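Local coordinates for protein inositol-1,4,5-trisphosphate 5-phosphatase 1 (Schizosaccharomyces pombe, PDB 1I9Z) that removes the 5-phosphate from soluble and lipid inositol phosphates through its magnesium-dependent catalytic domain, so controlling phosphoinositide levels in membrane trafficking and signalling, at residues A[75-78]-A[79-82]; A[87-90]-A[91-95]; A[228-231]-A[232-236]; A[245-248]-A[249-252]; A[300-304]-A[305-309]. All blocks are in the same frame, centred on the assembly; numbering follows the deposited sequence.

Interaction 1: A[75-78]-A[79-82]; sequences SADP and AKRR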
# COMPACT_ATOMS: atom_id res chain seq x y z
N SER A 75 -0.16 -12.85 -20.95
CA SER A 75 0.55 -11.81 -21.71
C SER A 75 0.19 -10.30 -21.52
O SER A 75 0.46 -9.49 -22.43
CB SER A 75 0.47 -12.13 -23.20
OG SER A 75 1.32 -11.26 -23.94
N ALA A 76 -0.37 -9.91 -20.37
CA ALA A 76 -0.75 -8.50 -20.09
C ALA A 76 -1.75 -7.81 -21.05
O ALA A 76 -1.46 -7.60 -22.24
CB ALA A 76 0.52 -7.63 -19.98
N ASP A 77 -2.91 -7.43 -20.52
CA ASP A 77 -3.94 -6.76 -21.33
C ASP A 77 -4.11 -5.30 -20.86
O ASP A 77 -4.83 -5.02 -19.83
CB ASP A 77 -5.26 -7.52 -21.19
CG ASP A 77 -6.29 -7.12 -22.23
OD1 ASP A 77 -6.44 -5.91 -22.47
OD2 ASP A 77 -6.96 -8.03 -22.80
N PRO A 78 -3.44 -4.35 -21.56
CA PRO A 78 -3.48 -2.91 -21.27
C PRO A 78 -4.91 -2.39 -21.40
O PRO A 78 -5.35 -1.53 -20.65
CB PRO A 78 -2.56 -2.29 -22.32
CG PRO A 78 -1.76 -3.40 -22.84
CD PRO A 78 -2.59 -4.64 -22.71
N ALA A 79 -5.64 -2.94 -22.37
CA ALA A 79 -7.01 -2.53 -22.61
C ALA A 79 -7.92 -2.78 -21.43
O ALA A 79 -8.78 -1.94 -21.08
CB ALA A 79 -7.57 -3.28 -23.82
N LYS A 80 -7.79 -3.97 -20.86
CA LYS A 80 -8.67 -4.31 -19.74
C LYS A 80 -8.31 -3.44 -18.55
O LYS A 80 -9.19 -2.95 -17.86
CB LYS A 80 -8.56 -5.78 -19.39
CG LYS A 80 -9.47 -6.68 -20.28
CD LYS A 80 -9.08 -8.16 -20.11
CE LYS A 80 -9.91 -9.07 -21.03
NZ LYS A 80 -11.35 -9.10 -20.61
N ARG A 81 -7.02 -3.19 -18.36
CA ARG A 81 -6.59 -2.31 -17.24
C ARG A 81 -7.19 -0.90 -17.45
O ARG A 81 -7.73 -0.28 -16.54
CB ARG A 81 -5.06 -2.19 -17.22
CG ARG A 81 -4.66 -1.29 -16.07
CD ARG A 81 -3.22 -0.92 -16.20
NE ARG A 81 -3.09 0.23 -17.11
CZ ARG A 81 -2.23 0.25 -18.12
NH1 ARG A 81 -1.45 -0.80 -18.37
NH2 ARG A 81 -2.09 1.36 -18.84
N ARG A 82 -7.16 -0.40 -18.69
CA ARG A 82 -7.72 0.90 -18.93
C ARG A 82 -9.22 1.00 -18.70
O ARG A 82 -9.70 2.08 -18.41
CB ARG A 82 -7.35 1.39 -20.35
CG ARG A 82 -5.86 1.72 -20.40
CD ARG A 82 -5.32 2.13 -21.80
NE ARG A 82 -3.94 2.57 -21.59
CZ ARG A 82 -2.90 2.27 -22.37
NH1 ARG A 82 -3.09 1.50 -23.45
NH2 ARG A 82 -1.69 2.75 -22.06
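Asp77 turns its carboxylate back over the start of the following helix, where OD1 accepts the backbone N-H of Lys80 at 2.9 Å. CG stands trans to the amide nitrogen (chi1 -166°), which swings the short side chain forward along the chain, and the N-H reaches OD1 from above the carboxylate plane, 50° out of it. The same oxygen lies 3.2 Å from the methyl CB of Ala79, a residue small enough to leave room for the carboxylate beside it. OD2 faces the lysine chain: Lys80 CD is 3.4 Å from it, and the two side chains pass at a slant. A bend at the last torsion of Lys80 (chi4 -67°) leaves NZ 5.0 Å from OD2, too far for a salt bridge, though the opposite charges may still attract weakly.

This is an N-cap, with Asp77 just before helix 78-94 and Pro78 in its first turn, where a residue lacking an N-H costs no hydrogen bond. Were an alanine here instead of Asp77, the N-H of Lys80 would probably lose its side-chain acceptor and the first turn would be more prone to fray. The backbone continues the helix, Arg81 N donating to Asp77 O at 3.2 Å and Arg82 N to Pro78 O at 2.9 Å. Arg82 runs extended from CG to NE, its CG 3.3 Å from Pro78 O and its NH1 4.0 Å from Pro78 CB. Arg81 instead presents one guanidinium face to Pro78 O, while its charge is paired with Glu85 and its NH1 bonds Gln109.

Interaction 2: A[87-90]-A[91-95]; sequences CVKR and LLNGK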
# COMPACT_ATOMS: atom_id res chain seq x y z
N CYS A 87 -13.33 3.16 -15.18
CA CYS A 87 -14.41 2.95 -14.19
C CYS A 87 -14.14 3.63 -12.85
O CYS A 87 -15.02 4.25 -12.26
CB CYS A 87 -14.71 1.47 -13.96
SG CYS A 87 -15.50 0.62 -15.33
N VAL A 88 -12.91 3.48 -12.33
CA VAL A 88 -12.60 4.11 -11.07
C VAL A 88 -12.67 5.63 -11.17
O VAL A 88 -13.25 6.32 -10.29
CB VAL A 88 -11.18 3.65 -10.59
CG1 VAL A 88 -10.79 4.40 -9.33
CG2 VAL A 88 -11.18 2.15 -10.38
N LYS A 89 -12.10 6.18 -12.24
CA LYS A 89 -12.11 7.62 -12.41
C LYS A 89 -13.56 8.13 -12.47
O LYS A 89 -13.89 9.15 -11.88
CB LYS A 89 -11.38 7.98 -13.72
CG LYS A 89 -11.12 9.49 -13.98
CD LYS A 89 -10.41 9.73 -15.40
CE LYS A 89 -8.88 9.23 -15.46
NZ LYS A 89 -8.52 7.71 -15.48
N ARG A 90 -14.43 7.42 -13.19
CA ARG A 90 -15.85 7.90 -13.32
C ARG A 90 -16.50 7.89 -11.93
O ARG A 90 -17.23 8.80 -11.52
CB ARG A 90 -16.66 7.00 -14.23
CG ARG A 90 -17.17 7.71 -15.48
CD ARG A 90 -17.87 6.74 -16.45
NE ARG A 90 -16.92 5.75 -16.95
CZ ARG A 90 -17.24 4.53 -17.37
NH1 ARG A 90 -18.51 4.13 -17.34
NH2 ARG A 90 -16.31 3.69 -17.80
N LEU A 91 -16.22 6.85 -11.20
CA LEU A 91 -16.79 6.72 -9.88
C LEU A 91 -16.29 7.79 -8.91
O LEU A 91 -17.09 8.45 -8.19
CB LEU A 91 -16.50 5.27 -9.43
CG LEU A 91 -17.21 4.56 -8.30
CD1 LEU A 91 -18.76 4.49 -8.46
CD2 LEU A 91 -16.61 3.15 -8.33
N LEU A 92 -14.98 8.06 -8.89
CA LEU A 92 -14.44 9.10 -8.02
C LEU A 92 -14.98 10.52 -8.39
O LEU A 92 -15.25 11.35 -7.51
CB LEU A 92 -12.91 9.14 -8.11
CG LEU A 92 -12.20 7.93 -7.53
CD1 LEU A 92 -10.68 8.10 -7.68
CD2 LEU A 92 -12.61 7.82 -6.05
N ASN A 93 -15.09 10.80 -9.68
CA ASN A 93 -15.54 12.11 -10.09
C ASN A 93 -17.03 12.29 -9.90
O ASN A 93 -17.50 13.43 -9.67
CB ASN A 93 -15.08 12.37 -11.51
CG ASN A 93 -13.59 12.70 -11.57
OD1 ASN A 93 -13.12 13.62 -10.91
ND2 ASN A 93 -12.85 11.93 -12.34
N GLY A 94 -17.74 11.16 -9.95
CA GLY A 94 -19.18 11.14 -9.75
C GLY A 94 -19.55 11.64 -8.36
O GLY A 94 -20.68 12.10 -8.12
N LYS A 95 -18.61 11.54 -7.44
CA LYS A 95 -18.85 12.02 -6.11
C LYS A 95 -18.44 13.50 -6.03
O LYS A 95 -18.65 14.14 -5.02
CB LYS A 95 -18.05 11.15 -5.13
CG LYS A 95 -18.47 9.69 -5.23
CD LYS A 95 -19.73 9.38 -4.43
CE LYS A 95 -19.37 8.99 -2.98
NZ LYS A 95 -20.56 8.53 -2.15
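The last turns of helix 78-94, which packs against strand 113-120 of the six-stranded sheet, bring Val88 alongside Leu92 and Lys89 alongside Asn93, each pair one turn apart. Val88 CG1 and Leu92 CD1 meet at 4.1 Å, the two side chains lying next to each other and pointing the same way. A chi1 of 175° directs this branch of the valine toward the following turn, and both residues rest on Phe118 of the strand, a place suited to branched aliphatic chains. Leu92 CG also lies 3.4 Å from Val88 O, close to the carbonyl that receives the backbone N-H of Leu92 at 2.8 Å.

On the partly exposed flank, Asn93 folds back along the helix. Its CG is swung clear of its own carbonyl (chi1 -75°), which brings ND2 within 3.0 Å of Lys89 O, a weak bond because the N-H is bent to 122°. Lys89 O already takes the backbone N-H of Asn93, also at 3.0 Å, so one carbonyl has two donors from the same residue. ND2 meets the lysine chain as well, 3.4 Å from CG. The amide's OD1 accepts the N-H of Tyr102, tying the helix to the start of strand 102-110. Arg90 bends at chi3, and its NH2 bonds Ser86 OG. Leu91, on another flank, reaches Leu47 of helix 44-47. Gly94 donates its N-H to Arg90 O at 2.9 Å, continuing the i to i+4 bonding of an alpha-helix. Apolar residues on a strand, with Arg90 exposed elsewhere, mark a helix covering a beta-sheet, here in the DNase I-like fold of the 5-phosphatases.

Interaction 3: A[228-231]-A[232-236]; sequences LSYL and FEYDQ
Tyr230 and Tyr234 come together where the short helix 228-232 gives way to a type I beta turn, Phe232 to Asp235, that leads into helix 236-242. Backbone bonds trace the change: Phe232 N still donates to Leu228 O at 2.9 Å, whereas Tyr234 N reaches back only three residues, to Leu231 O at 2.8 Å. That N-H arrives from above the carbonyl plane, 54° out of it, as the chain tightens.

The aromatic contact is oblique, with the Tyr230 and Tyr234 ring planes at 54° and centroids 5.3 Å apart. The first torsion of Tyr230 (chi1 171°) sends its ring along the helix toward Tyr234. Tyr234 CE1 sits 3.7 Å from Tyr230 CZ, and its neighbour CD1 lies over one face of that ring. Tyr230 O lies in the plane of the Tyr234 ring at its edge, 3.5 Å from CD1. Leu214 touches both tyrosines, and Leu231 packs on helix 216-224.

Among the polar contacts, Asp235 caps the next helix by accepting from Asn238 N and forms a salt bridge with Arg284. Tyrosine suits both ring positions better than phenylalanine because one water joins the two hydroxyls, 2.5 Å from Tyr230 OH and 2.7 Å from Tyr234 OH.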
# COMPACT_ATOMS: atom_id res chain seq x y z
N LEU A 228 -12.24 -15.91 14.67
CA LEU A 228 -11.16 -15.40 13.85
C LEU A 228 -9.82 -15.38 14.55
O LEU A 228 -8.79 -15.65 13.92
CB LEU A 228 -11.51 -13.99 13.35
CG LEU A 228 -12.84 -13.94 12.62
CD1 LEU A 228 -13.05 -12.56 12.00
CD2 LEU A 228 -12.84 -14.99 11.52
N SER A 229 -9.80 -15.06 15.86
CA SER A 229 -8.54 -15.08 16.62
C SER A 229 -7.89 -16.43 16.56
O SER A 229 -6.65 -16.53 16.40
CB SER A 229 -8.79 -14.74 18.11
OG SER A 229 -9.03 -13.35 18.16
N TYR A 230 -8.69 -17.48 16.72
CA TYR A 230 -8.14 -18.85 16.65
C TYR A 230 -7.57 -19.11 15.26
O TYR A 230 -6.47 -19.64 15.10
CB TYR A 230 -9.21 -19.92 16.92
CG TYR A 230 -8.73 -21.31 16.66
CD1 TYR A 230 -7.88 -21.96 17.54
CD2 TYR A 230 -9.13 -22.01 15.53
CE1 TYR A 230 -7.46 -23.26 17.33
CE2 TYR A 230 -8.69 -23.31 15.30
CZ TYR A 230 -7.86 -23.93 16.20
OH TYR A 230 -7.45 -25.24 15.97
N LEU A 231 -8.31 -18.72 14.24
CA LEU A 231 -7.78 -18.99 12.91
C LEU A 231 -6.48 -18.21 12.61
O LEU A 231 -5.62 -18.72 11.93
CB LEU A 231 -8.82 -18.63 11.84
CG LEU A 231 -10.05 -19.53 11.85
CD1 LEU A 231 -11.10 -18.96 10.83
CD2 LEU A 231 -9.63 -21.04 11.39
N PHE A 232 -6.37 -17.00 13.13
CA PHE A 232 -5.21 -16.17 12.86
C PHE A 232 -3.96 -16.82 13.44
O PHE A 232 -2.85 -16.59 12.98
CB PHE A 232 -5.48 -14.77 13.37
CG PHE A 232 -4.43 -13.76 12.95
CD1 PHE A 232 -4.39 -13.30 11.63
CD2 PHE A 232 -3.50 -13.27 13.88
CE1 PHE A 232 -3.44 -12.36 11.25
CE2 PHE A 232 -2.54 -12.33 13.52
CZ PHE A 232 -2.51 -11.87 12.21
N GLU A 233 -4.14 -17.64 14.49
CA GLU A 233 -3.00 -18.36 15.07
C GLU A 233 -2.41 -19.31 14.06
O GLU A 233 -1.22 -19.76 14.18
CB GLU A 233 -3.42 -19.22 16.29
CG GLU A 233 -3.76 -18.46 17.52
CD GLU A 233 -4.23 -19.45 18.66
OE1 GLU A 233 -3.81 -20.63 18.66
OE2 GLU A 233 -5.03 -19.03 19.54
N TYR A 234 -3.18 -19.64 13.02
CA TYR A 234 -2.66 -20.53 12.02
C TYR A 234 -2.38 -19.80 10.69
O TYR A 234 -2.11 -20.47 9.70
CB TYR A 234 -3.65 -21.61 11.76
CG TYR A 234 -3.65 -22.57 12.95
CD1 TYR A 234 -4.43 -22.34 14.06
CD2 TYR A 234 -2.76 -23.63 12.95
CE1 TYR A 234 -4.33 -23.20 15.25
CE2 TYR A 234 -2.65 -24.47 14.09
CZ TYR A 234 -3.44 -24.23 15.21
OH TYR A 234 -3.25 -25.05 16.29
N ASP A 235 -2.45 -18.49 10.69
CA ASP A 235 -2.19 -17.73 9.44
C ASP A 235 -0.70 -17.73 9.14
O ASP A 235 0.11 -17.35 10.01
CB ASP A 235 -2.70 -16.31 9.58
CG ASP A 235 -2.27 -15.41 8.42
OD1 ASP A 235 -2.77 -15.63 7.31
OD2 ASP A 235 -1.46 -14.51 8.65
N GLN A 236 -0.35 -18.16 7.92
CA GLN A 236 1.09 -18.21 7.52
C GLN A 236 1.76 -16.85 7.45
O GLN A 236 2.91 -16.71 7.83
CB GLN A 236 1.21 -18.88 6.15
CG GLN A 236 0.85 -20.39 6.18
CD GLN A 236 0.70 -20.89 4.79
OE1 GLN A 236 0.73 -20.09 3.84
NE2 GLN A 236 0.55 -22.22 4.64
O HOH W 1 -5.47 -26.46 16.77

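Interaction 4: A[245-248]-A[249-252]; sequences KVFP and FFSE
Phe250 folds back on Phe247 across a type II beta turn, and its side chain can be followed outward from the backbone. CB lies 3.3 Å from Phe247 O, the carbonyl that also accepts the N-H of Phe250 at 3.1 Å and so closes the turn. With chi1 at -80° the ring is laid back over the preceding residues, CG itself 3.9 Å from Phe247 CB. Farther out, CD1 meets two groups, the methylene CB of Phe247 at 3.7 Å and Pro248 O at 3.4 Å. CE1 still approaches Pro248 O, at 3.9 Å, and the ring also packs against Val202 and Trp204. The face of the Phe250 ring receives the edge of the Phe247 ring in a T-shaped pair, planes at 86° and centroids 5.8 Å apart, with Phe247 CD2 above the plane toward the rim. Phe208 stacks on Phe247.

Proline suits position i+1 of the turn, since its ring fixes phi near the value required there. Phe249 takes position i+2 with positive phi, a conformation easier for glycine, and its CD1 touches Pro248 CB. A water lies within bonding distance of Phe250 O and, more weakly, of Phe247 O.

Both inward rings are buried between strands 201-205 and 283-288 of the five-stranded sheet and helices 174-187 and 236-242, Phe247 touching Leu286, Tyr181 and Leu237.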
# COMPACT_ATOMS: atom_id res chain seq x y z
N LYS A 245 11.34 -12.90 9.06
CA LYS A 245 11.69 -13.47 7.74
C LYS A 245 11.11 -12.65 6.54
O LYS A 245 11.78 -12.48 5.49
CB LYS A 245 11.17 -14.92 7.61
CG LYS A 245 11.60 -16.02 8.65
CD LYS A 245 11.31 -17.41 8.02
CE LYS A 245 11.19 -18.63 9.00
NZ LYS A 245 10.48 -19.88 8.38
N VAL A 246 9.88 -12.14 6.67
CA VAL A 246 9.28 -11.37 5.57
C VAL A 246 8.71 -10.08 6.08
O VAL A 246 8.33 -9.98 7.23
CB VAL A 246 8.16 -12.14 4.85
CG1 VAL A 246 8.75 -13.16 4.01
CG2 VAL A 246 7.17 -12.75 5.86
N PHE A 247 8.63 -9.09 5.19
CA PHE A 247 8.10 -7.77 5.57
C PHE A 247 8.55 -7.24 6.94
O PHE A 247 7.75 -6.82 7.76
CB PHE A 247 6.54 -7.76 5.57
CG PHE A 247 5.93 -8.22 4.24
CD1 PHE A 247 5.55 -9.52 4.06
CD2 PHE A 247 5.80 -7.32 3.18
CE1 PHE A 247 5.02 -9.98 2.85
CE2 PHE A 247 5.26 -7.78 1.95
CZ PHE A 247 4.87 -9.10 1.81
N PRO A 248 9.88 -7.23 7.18
CA PRO A 248 10.34 -6.71 8.47
C PRO A 248 9.98 -5.21 8.58
O PRO A 248 9.99 -4.42 7.61
CB PRO A 248 11.88 -6.95 8.43
CG PRO A 248 12.22 -6.93 6.92
CD PRO A 248 10.98 -7.70 6.31
N PHE A 249 9.67 -4.81 9.79
CA PHE A 249 9.28 -3.46 10.10
C PHE A 249 7.94 -3.05 9.49
O PHE A 249 7.59 -1.89 9.57
CB PHE A 249 10.38 -2.45 9.73
CG PHE A 249 11.71 -2.75 10.41
CD1 PHE A 249 12.77 -3.30 9.69
CD2 PHE A 249 11.87 -2.53 11.79
CE1 PHE A 249 13.96 -3.63 10.33
CE2 PHE A 249 13.08 -2.87 12.43
CZ PHE A 249 14.11 -3.42 11.70
N PHE A 250 7.21 -3.98 8.86
CA PHE A 250 5.87 -3.67 8.39
C PHE A 250 4.85 -4.08 9.46
O PHE A 250 5.04 -5.07 10.18
CB PHE A 250 5.48 -4.46 7.13
CG PHE A 250 6.03 -3.87 5.87
CD1 PHE A 250 7.37 -4.15 5.51
CD2 PHE A 250 5.23 -3.00 5.08
CE1 PHE A 250 7.92 -3.56 4.36
CE2 PHE A 250 5.75 -2.40 3.91
CZ PHE A 250 7.08 -2.68 3.55
N SER A 251 3.77 -3.34 9.54
CA SER A 251 2.71 -3.65 10.48
C SER A 251 1.43 -3.94 9.74
O SER A 251 1.29 -3.54 8.58
CB SER A 251 2.47 -2.46 11.44
OG SER A 251 3.65 -2.25 12.24
N GLU A 252 0.54 -4.69 10.40
CA GLU A 252 -0.78 -4.97 9.86
C GLU A 252 -1.74 -4.67 10.98
O GLU A 252 -1.42 -4.99 12.16
CB GLU A 252 -0.92 -6.44 9.45
CG GLU A 252 -2.26 -6.72 8.75
CD GLU A 252 -2.41 -8.16 8.34
OE1 GLU A 252 -1.94 -9.08 9.08
OE2 GLU A 252 -3.07 -8.41 7.31
O HOH W 2 6.86 -6.89 11.06

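Interaction 5: A[300-304]-A[305-309]; sequences PLYYS and DHRPI
Between Leu301 and Arg307 the backbone doubles back, the end-to-end directions of 300-304 and 305-308 lying 131° apart, and the CA atoms of these two residues come within 6.1 Å. Arg307 reaches across the bend. A kink at its second torsion (chi2 -86°) brings the guanidinium to the Tyr302 ring in an off-centre cation-pi contact, Tyr302 CE2 lying over one guanidinium face, with Arg307 CZ 4.2 Å from the ring centroid and the two planes 42° apart. NH2 comes closest, 3.5 Å from Tyr302 CE2, and also bonds Thr267 O. NH1 gives a weak bond to Leu301 O at 3.2 Å, while a water in the guanidinium plane links NH1 to Ser304 O. An alanine in place of Arg307 would probably leave the Tyr302 ring without its cationic partner and Thr267 O without this donor.

Leu301 CB packs on Pro308 CG at 3.8 Å, the side chains crossing at about a right angle. Ser304 OG receives the N-H of His306 at 3.1 Å in a nearly straight bond; OG also bonds Asn33 O, a double role that suits a small hydroxyl. Asp305 OD1 lies at the edge of the His306 ring, in its plane, and His306 ND1 bonds Asp283.

Asp305 lines the inositol 1,4-bisphosphate pocket, about 4 Å from both the ligand and the calcium ion; polar and cation-pi contacts of this kind are consistent with a well-ordered bend that holds its carboxylate toward the site.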
# COMPACT_ATOMS: atom_id res chain seq x y z
N PRO A 300 -18.37 -6.52 0.87
CA PRO A 300 -19.17 -7.51 0.16
C PRO A 300 -19.42 -7.23 -1.33
O PRO A 300 -20.50 -6.72 -1.70
CB PRO A 300 -20.49 -7.57 0.98
CG PRO A 300 -20.28 -6.63 2.15
CD PRO A 300 -19.19 -5.67 1.74
N LEU A 301 -18.43 -7.49 -2.19
CA LEU A 301 -18.63 -7.46 -3.67
C LEU A 301 -18.47 -8.92 -4.07
O LEU A 301 -17.59 -9.62 -3.54
CB LEU A 301 -17.60 -6.63 -4.43
CG LEU A 301 -17.73 -5.11 -4.33
CD1 LEU A 301 -16.83 -4.49 -5.40
CD2 LEU A 301 -19.24 -4.70 -4.59
N TYR A 302 -19.26 -9.37 -5.04
CA TYR A 302 -19.34 -10.79 -5.36
C TYR A 302 -18.93 -11.20 -6.78
O TYR A 302 -19.25 -12.33 -7.23
CB TYR A 302 -20.84 -11.20 -5.12
CG TYR A 302 -21.29 -11.09 -3.67
CD1 TYR A 302 -21.74 -9.87 -3.11
CD2 TYR A 302 -21.28 -12.22 -2.87
CE1 TYR A 302 -22.18 -9.79 -1.73
CE2 TYR A 302 -21.68 -12.19 -1.52
CZ TYR A 302 -22.13 -10.95 -0.97
OH TYR A 302 -22.55 -10.90 0.32
N TYR A 303 -18.21 -10.30 -7.47
CA TYR A 303 -17.84 -10.57 -8.85
C TYR A 303 -16.75 -11.59 -9.00
O TYR A 303 -16.58 -12.14 -10.09
CB TYR A 303 -17.35 -9.30 -9.54
CG TYR A 303 -18.26 -8.13 -9.33
CD1 TYR A 303 -17.77 -6.89 -8.96
CD2 TYR A 303 -19.66 -8.27 -9.52
CE1 TYR A 303 -18.64 -5.77 -8.75
CE2 TYR A 303 -20.50 -7.18 -9.36
CZ TYR A 303 -20.00 -5.94 -8.97
OH TYR A 303 -20.84 -4.83 -8.80
N SER A 304 -16.03 -11.82 -7.91
CA SER A 304 -14.84 -12.69 -7.95
C SER A 304 -14.90 -13.79 -6.88
O SER A 304 -15.87 -13.85 -6.09
CB SER A 304 -13.59 -11.77 -7.70
OG SER A 304 -12.38 -12.55 -7.56
N ASP A 305 -13.91 -14.70 -6.89
CA ASP A 305 -13.86 -15.71 -5.83
C ASP A 305 -13.10 -15.10 -4.62
O ASP A 305 -12.98 -15.74 -3.58
CB ASP A 305 -13.22 -17.01 -6.33
CG ASP A 305 -11.86 -16.80 -6.98
OD1 ASP A 305 -11.35 -15.66 -7.18
OD2 ASP A 305 -11.31 -17.86 -7.28
N HIS A 306 -12.62 -13.87 -4.74
CA HIS A 306 -12.06 -13.16 -3.57
C HIS A 306 -12.95 -11.97 -3.24
O HIS A 306 -13.60 -11.40 -4.13
CB HIS A 306 -10.70 -12.50 -3.84
CG HIS A 306 -9.59 -13.46 -4.06
ND1 HIS A 306 -8.44 -13.47 -3.29
CD2 HIS A 306 -9.41 -14.39 -5.03
CE1 HIS A 306 -7.59 -14.36 -3.79
NE2 HIS A 306 -8.16 -14.93 -4.84
N ARG A 307 -12.98 -11.57 -1.97
CA ARG A 307 -13.61 -10.27 -1.62
C ARG A 307 -12.55 -9.22 -1.69
O ARG A 307 -11.37 -9.52 -1.43
CB ARG A 307 -14.11 -10.21 -0.18
CG ARG A 307 -15.23 -11.20 0.09
CD ARG A 307 -16.66 -10.52 -0.31
NE ARG A 307 -17.63 -11.56 -0.04
CZ ARG A 307 -18.03 -12.49 -0.90
NH1 ARG A 307 -17.64 -12.53 -2.19
NH2 ARG A 307 -18.70 -13.56 -0.40
N PRO A 308 -12.91 -7.98 -2.09
CA PRO A 308 -11.98 -6.87 -2.16
C PRO A 308 -11.78 -6.38 -0.71
O PRO A 308 -12.63 -6.69 0.19
CB PRO A 308 -12.72 -5.80 -3.04
CG PRO A 308 -14.18 -6.13 -2.86
CD PRO A 308 -14.30 -7.62 -2.48
N ILE A 309 -10.68 -5.66 -0.48
CA ILE A 309 -10.40 -5.11 0.87
C ILE A 309 -9.90 -3.67 0.73
O ILE A 309 -9.62 -3.18 -0.40
CB ILE A 309 -9.30 -5.92 1.61
CG1 ILE A 309 -8.01 -5.95 0.78
CG2 ILE A 309 -9.77 -7.34 1.85
CD1 ILE A 309 -6.74 -6.45 1.58
O HOH W 3 -15.75 -10.50 -5.27
O HOH W 4 -18.26 -14.20 -4.50

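The five contacts spread over one DNase I-like catalytic domain. Interactions 1 and 2 mark the beginning and the last turns of the same helix, 78-94, with centres about 20 Å apart. Interaction 5 lies on the active-site side, carrying Asp305 of the ligand pocket, and its nearest atoms are about 8 Å from interaction 2. The pocket is also approached by interaction 3, whose Asp235 is about 13 Å from the bound inositol bisphosphate; Gln236 there bonds the backbones of pocket residues Tyr171 and Arg211. Interactions 3 and 4 touch, Phe232 CE1 lying 4.2 Å from Glu252 OE1, and both Asp235 and Glu252 pair with Arg284. Interaction 4 lies across the domain's centre from interactions 1 and 2.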